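Local coordinates for protein glycoside hydrolase family 31 (Trueperella pyogenes, PDB 5I0F) that probably degrades cycloalternan by cleaving its glucosidic bonds through a covalent glycosyl-enzyme intermediate, as a family 31 glycoside hydrolase with a TIM-barrel domain, at residues Gly227-Thr232 with Leu281-Arg286; Val48-His53 with Phe124-Ser129. All blocks are in the same frame, centred on the assembly; numbering follows the deposited sequence.

Interaction 1: Gly227-Thr232 with Leu281-Arg286; sequences GFHVET and LDVAGR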
loop_
_atom_site.group_PDB
_atom_site.type_symbol
_atom_site.label_atom_id
_atom_site.label_comp_id
_atom_site.label_asym_id
_atom_site.label_seq_id
_atom_site.Cartn_x
_atom_site.Cartn_y
_atom_site.Cartn_z
ATOM N N GLY A 227 -8.217 18.099 -13.476
ATOM C CA GLY A 227 -7.723 16.778 -13.066
ATOM C C GLY A 227 -8.184 15.718 -14.015
ATOM O O GLY A 227 -9.042 15.966 -14.874
ATOM N N PHE A 228 -7.605 14.537 -13.861
ATOM C CA PHE A 228 -7.933 13.421 -14.724
ATOM C C PHE A 228 -7.867 12.114 -13.959
ATOM O O PHE A 228 -7.114 11.991 -12.997
ATOM C CB PHE A 228 -6.998 13.374 -15.921
ATOM C CG PHE A 228 -5.560 13.188 -15.564
ATOM C CD1 PHE A 228 -4.753 14.297 -15.252
ATOM C CD2 PHE A 228 -4.984 11.917 -15.579
ATOM C CE1 PHE A 228 -3.426 14.130 -14.911
ATOM C CE2 PHE A 228 -3.648 11.750 -15.238
ATOM C CZ PHE A 228 -2.868 12.857 -14.902
ATOM N N HIS A 229 -8.654 11.152 -14.426
ATOM C CA HIS A 229 -8.732 9.838 -13.824
ATOM C C HIS A 229 -8.895 8.849 -14.943
ATOM O O HIS A 229 -9.899 8.875 -15.642
ATOM C CB HIS A 229 -9.892 9.770 -12.830
ATOM C CG HIS A 229 -10.287 8.377 -12.426
ATOM N ND1 HIS A 229 -11.600 7.991 -12.311
ATOM C CD2 HIS A 229 -9.546 7.284 -12.121
ATOM C CE1 HIS A 229 -11.658 6.729 -11.938
ATOM N NE2 HIS A 229 -10.422 6.275 -11.806
ATOM N N VAL A 230 -7.906 7.985 -15.128
ATOM C CA VAL A 230 -8.027 6.936 -16.116
ATOM C C VAL A 230 -8.907 5.871 -15.435
ATOM O O VAL A 230 -8.500 5.296 -14.440
ATOM C CB VAL A 230 -6.660 6.350 -16.530
ATOM C CG1 VAL A 230 -6.821 5.341 -17.669
ATOM C CG2 VAL A 230 -5.687 7.456 -16.934
ATOM N N GLU A 231 -10.112 5.645 -15.956
ATOM C CA GLU A 231 -11.087 4.773 -15.291
ATOM C C GLU A 231 -10.819 3.307 -15.607
ATOM O O GLU A 231 -11.436 2.703 -16.476
ATOM C CB GLU A 231 -12.550 5.159 -15.600
ATOM C CG GLU A 231 -13.511 4.629 -14.517
ATOM C CD GLU A 231 -14.942 5.103 -14.682
ATOM O OE1 GLU A 231 -15.846 4.258 -14.736
ATOM O OE2 GLU A 231 -15.190 6.307 -14.772
ATOM N N THR A 232 -9.864 2.752 -14.865
ATOM C CA THR A 232 -9.402 1.394 -15.063
ATOM C C THR A 232 -8.784 0.908 -13.757
ATOM O O THR A 232 -8.322 1.739 -12.959
ATOM C CB THR A 232 -8.345 1.310 -16.176
ATOM O OG1 THR A 232 -8.021 -0.067 -16.418
ATOM C CG2 THR A 232 -7.042 2.059 -15.813
ATOM N N LEU A 281 -14.016 12.001 -6.173
ATOM C CA LEU A 281 -14.758 11.312 -5.110
ATOM C C LEU A 281 -16.164 10.840 -5.521
ATOM O O LEU A 281 -16.609 9.759 -5.083
ATOM C CB LEU A 281 -14.856 12.196 -3.856
ATOM C CG LEU A 281 -13.520 12.508 -3.184
ATOM C CD1 LEU A 281 -13.777 13.289 -1.899
ATOM C CD2 LEU A 281 -12.710 11.264 -2.897
ATOM N N ASP A 282 -16.853 11.627 -6.348
ATOM C CA ASP A 282 -18.120 11.208 -6.915
ATOM C C ASP A 282 -18.012 9.891 -7.707
ATOM O O ASP A 282 -18.950 9.109 -7.696
ATOM C CB ASP A 282 -18.731 12.294 -7.816
ATOM C CG ASP A 282 -19.331 13.449 -7.031
ATOM O OD1 ASP A 282 -19.672 13.269 -5.836
ATOM O OD2 ASP A 282 -19.471 14.535 -7.631
ATOM N N VAL A 283 -16.879 9.662 -8.362
ATOM C CA VAL A 283 -16.638 8.444 -9.127
ATOM C C VAL A 283 -16.060 7.313 -8.251
ATOM O O VAL A 283 -16.502 6.152 -8.333
ATOM C CB VAL A 283 -15.713 8.772 -10.321
ATOM C CG1 VAL A 283 -15.182 7.521 -11.004
ATOM C CG2 VAL A 283 -16.464 9.638 -11.321
ATOM N N ALA A 284 -15.097 7.656 -7.401
ATOM C CA ALA A 284 -14.361 6.671 -6.605
ATOM C C ALA A 284 -15.109 6.155 -5.385
ATOM O O ALA A 284 -15.033 4.980 -5.103
ATOM C CB ALA A 284 -13.016 7.224 -6.187
ATOM N N GLY A 285 -15.822 7.030 -4.684
ATOM C CA GLY A 285 -16.456 6.728 -3.399
ATOM C C GLY A 285 -15.907 7.717 -2.392
ATOM O O GLY A 285 -14.827 8.246 -2.582
ATOM N N ARG A 286 -16.675 8.002 -1.355
ATOM C CA ARG A 286 -16.328 9.028 -0.370
ATOM C C ARG A 286 -16.019 8.406 0.988
ATOM O O ARG A 286 -16.566 7.374 1.298
ATOM C CB ARG A 286 -17.486 10.005 -0.213
ATOM C CG ARG A 286 -17.607 10.974 -1.374
ATOM C CD ARG A 286 -18.837 11.846 -1.265
ATOM N NE ARG A 286 -18.903 12.736 -2.421
ATOM C CZ ARG A 286 -18.250 13.890 -2.555
ATOM N NH1 ARG A 286 -17.467 14.375 -1.583
ATOM N NH2 ARG A 286 -18.409 14.593 -3.674
#

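Interaction 2: Val48-His53 with Phe124-Ser129; sequences VLWPEH and FPLTPS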
loop_
_atom_site.group_PDB
_atom_site.type_symbol
_atom_site.label_atom_id
_atom_site.label_comp_id
_atom_site.label_asym_id
_atom_site.label_seq_id
_atom_site.Cartn_x
_atom_site.Cartn_y
_atom_site.Cartn_z
ATOM N N VAL A 48 13.395 -21.161 -33.185
ATOM C CA VAL A 48 12.370 -20.179 -33.560
ATOM C C VAL A 48 11.974 -20.440 -35.012
ATOM O O VAL A 48 12.808 -20.349 -35.912
ATOM C CB VAL A 48 12.867 -18.723 -33.395
ATOM C CG1 VAL A 48 11.732 -17.737 -33.647
ATOM C CG2 VAL A 48 13.456 -18.481 -32.009
ATOM N N LEU A 49 10.701 -20.762 -35.232
ATOM C CA LEU A 49 10.180 -21.087 -36.561
ATOM C C LEU A 49 9.409 -19.882 -37.152
ATOM O O LEU A 49 8.248 -19.638 -36.812
ATOM C CB LEU A 49 9.294 -22.340 -36.494
ATOM C CG LEU A 49 9.775 -23.533 -35.634
ATOM C CD1 LEU A 49 8.729 -24.650 -35.575
ATOM C CD2 LEU A 49 11.116 -24.091 -36.116
ATOM N N TRP A 50 10.086 -19.128 -38.014
ATOM C CA TRP A 50 9.480 -18.013 -38.770
ATOM C C TRP A 50 8.731 -18.576 -40.002
ATOM O O TRP A 50 8.974 -19.719 -40.402
ATOM C CB TRP A 50 10.559 -17.011 -39.229
ATOM C CG TRP A 50 11.601 -16.630 -38.191
ATOM C CD1 TRP A 50 12.854 -17.171 -38.026
ATOM C CD2 TRP A 50 11.480 -15.604 -37.214
ATOM N NE1 TRP A 50 13.514 -16.546 -36.988
ATOM C CE2 TRP A 50 12.694 -15.577 -36.477
ATOM C CE3 TRP A 50 10.466 -14.703 -36.884
ATOM C CZ2 TRP A 50 12.910 -14.689 -35.439
ATOM C CZ3 TRP A 50 10.678 -13.828 -35.860
ATOM C CH2 TRP A 50 11.892 -13.829 -35.136
ATOM N N PRO A 51 7.837 -17.778 -40.626
ATOM C CA PRO A 51 7.044 -18.316 -41.745
ATOM C C PRO A 51 7.883 -19.019 -42.820
ATOM O O PRO A 51 7.552 -20.134 -43.217
ATOM C CB PRO A 51 6.352 -17.067 -42.319
ATOM C CG PRO A 51 6.285 -16.120 -41.168
ATOM C CD PRO A 51 7.583 -16.336 -40.441
ATOM N N GLU A 52 8.963 -18.371 -43.253
ATOM C CA GLU A 52 9.824 -18.880 -44.329
ATOM C C GLU A 52 11.175 -19.427 -43.841
ATOM O O GLU A 52 11.752 -20.293 -44.501
ATOM C CB GLU A 52 10.046 -17.773 -45.375
ATOM C CG GLU A 52 10.411 -18.265 -46.775
ATOM C CD GLU A 52 9.223 -18.757 -47.593
ATOM O OE1 GLU A 52 9.404 -18.979 -48.810
ATOM O OE2 GLU A 52 8.115 -18.925 -47.032
ATOM N N HIS A 53 11.672 -18.923 -42.706
ATOM C CA HIS A 53 12.972 -19.319 -42.140
ATOM C C HIS A 53 12.817 -19.983 -40.771
ATOM O O HIS A 53 11.817 -19.792 -40.069
ATOM C CB HIS A 53 13.878 -18.098 -42.015
ATOM N N PHE A 124 5.504 -22.404 -28.104
ATOM C CA PHE A 124 4.984 -21.107 -27.673
ATOM C C PHE A 124 4.825 -20.134 -28.854
ATOM O O PHE A 124 5.674 -20.104 -29.741
ATOM C CB PHE A 124 5.949 -20.475 -26.661
ATOM C CG PHE A 124 6.107 -21.266 -25.385
ATOM C CD1 PHE A 124 5.237 -21.075 -24.319
ATOM C CD2 PHE A 124 7.140 -22.191 -25.242
ATOM C CE1 PHE A 124 5.381 -21.801 -23.140
ATOM C CE2 PHE A 124 7.302 -22.897 -24.061
ATOM C CZ PHE A 124 6.424 -22.707 -23.012
ATOM N N PRO A 125 3.768 -19.301 -28.844
ATOM C CA PRO A 125 3.602 -18.319 -29.903
ATOM C C PRO A 125 4.477 -17.077 -29.711
ATOM O O PRO A 125 4.668 -16.618 -28.587
ATOM C CB PRO A 125 2.129 -17.941 -29.783
ATOM C CG PRO A 125 1.856 -18.045 -28.323
ATOM C CD PRO A 125 2.689 -19.197 -27.842
ATOM N N LEU A 126 4.971 -16.536 -30.819
ATOM C CA LEU A 126 5.627 -15.243 -30.847
ATOM C C LEU A 126 4.864 -14.353 -31.836
ATOM O O LEU A 126 4.845 -14.632 -33.049
ATOM C CB LEU A 126 7.085 -15.402 -31.270
ATOM C CG LEU A 126 7.949 -14.137 -31.346
ATOM C CD1 LEU A 126 7.929 -13.387 -30.026
ATOM C CD2 LEU A 126 9.369 -14.486 -31.753
ATOM N N THR A 127 4.199 -13.321 -31.319
ATOM C CA THR A 127 3.421 -12.392 -32.146
ATOM C C THR A 127 3.861 -10.972 -31.823
ATOM O O THR A 127 3.298 -10.331 -30.938
ATOM C CB THR A 127 1.917 -12.534 -31.924
ATOM O OG1 THR A 127 1.626 -12.350 -30.542
ATOM C CG2 THR A 127 1.438 -13.905 -32.342
ATOM N N PRO A 128 4.888 -10.481 -32.530
ATOM C CA PRO A 128 5.414 -9.157 -32.259
ATOM C C PRO A 128 4.377 -8.049 -32.451
ATOM O O PRO A 128 3.483 -8.155 -33.305
ATOM C CB PRO A 128 6.551 -9.003 -33.268
ATOM C CG PRO A 128 6.935 -10.385 -33.630
ATOM C CD PRO A 128 5.664 -11.181 -33.568
ATOM N N SER A 129 4.516 -7.017 -31.627
ATOM C CA SER A 129 3.661 -5.865 -31.632
ATOM C C SER A 129 4.378 -4.655 -32.230
ATOM O O SER A 129 5.610 -4.618 -32.300
ATOM C CB SER A 129 3.224 -5.526 -30.195
ATOM O OG SER A 129 2.344 -6.514 -29.676
#

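Interaction 1: Gly227-Thr232 with Leu281-Arg286
His229, on strand 225-230, and Glu231, two residues further along, meet Val283 where the last turn of helix 273-284 packs against a five-stranded mixed beta sheet. The backbones stay well apart, with 9.1 Å between the CA atoms of Glu231 and Val283, and side chains alone span the interval. His229 and Val283 approach from opposite directions. CG1 of Val283 arrives at the edge of the imidazole, near its plane, and lies 3.7 Å from His229 CE1. With its CG anti to the backbone N (chi1 165°), His229 extends its ring to this methyl. The same methyl is 4.0 Å from Glu231 OE2, whose extended chain crosses it obliquely. One face of the imidazole carries Glu231 CA, 3.8 Å above the plane of the His229 ring and offset toward its rim. Asn267 of the neighbouring strand uses ND2 to bond both His229 ND1 and Glu231 OE2, and Phe280 meets the imidazole edge-to-face. Beyond Val283 the helix stops at Gly285, which turns away with positive phi. A salt bridge then ties the exit to the helix: Arg286 NH2 lies 2.8 Å from Asp282 OD1, meeting the oxygen from above the carboxylate plane, while Leu281 CB sits over the centre of the Arg286 guanidinium. Across the contact itself there is only van der Waals touching. Because an amide NH2 can only donate, His229 ND1 would serve as an acceptor, consistent with a ring protonated at NE2, and Asn267 fixes the two polar groups against which the valine methyl rests.

Interaction 2: Val48-His53 with Phe124-Ser129
Val48 and Leu126 lie on strands 41-49 and 118-126, which run parallel to one another as second neighbours in an antiparallel sheet, with strand 105-113 between them and 8.8 Å separating the CA atoms of Val48 and Leu126. Strand 41-49 belongs to the 1,3-alpha-isomaltosidase-like N-terminal domain. Backbone hydrogen bonds join each outer strand to the middle one, Leu49 to Thr106 and Leu126 to Ala105, so the two segments meet through side chains alone. Leu126 reaches across from its strand. With CG anti to the backbone N (chi1 -180°) and chi2 at 55°, CD2 is the branch that extends away from CA, to the other segment, and this one methyl makes both contacts. It lies 4.4 Å from Val48 CG1 and 4.3 Å from CH2 at the far end of the Trp50 indole, which it approaches obliquely. Trp50 follows the end of the strand, in a turn where its N makes a weak bond to His53 O; although its CB does not head for the partner, the long indole brings the six-membered ring close. The valine and the tryptophan also pack on each other, Val48 CG1 sitting 3.6 Å above the plane of the Trp50 ring, offset toward its rim. Thus Val48, Trp50 and Leu126 form a three-way apolar cluster. Ala105 of the middle strand touches both Val48 and Trp50, while Pro101 packs on Trp50 and Pro25 on Leu126. With no hydrogen bond and no charge crossing between the segments, the contact rests on dispersion and on exclusion of water from methyls and indole, and the two distances from Leu126 CD2 across it are those of light van der Waals packing.

Overall arrangement
Interaction 2 closes in the sequence before interaction 1 opens, and the two do not touch: their centres are 41 Å apart and their nearest atoms about 18 Å. Interaction 2 joins strands within the N-terminal beta region, its centre about 40 Å from the centre of the chain. Interaction 1 lies nearer the middle, about 18 Å from that centre, and borders the TIM barrel, since His229 and Ala284 both touch Thr520 in the loop between barrel strands 513-515 and 527-529. Arg516, which opens that same loop, and Asp532, just after strand 527-529, belong to a glycan pocket. Neither contact supplies a residue to that pocket; both are structural packing.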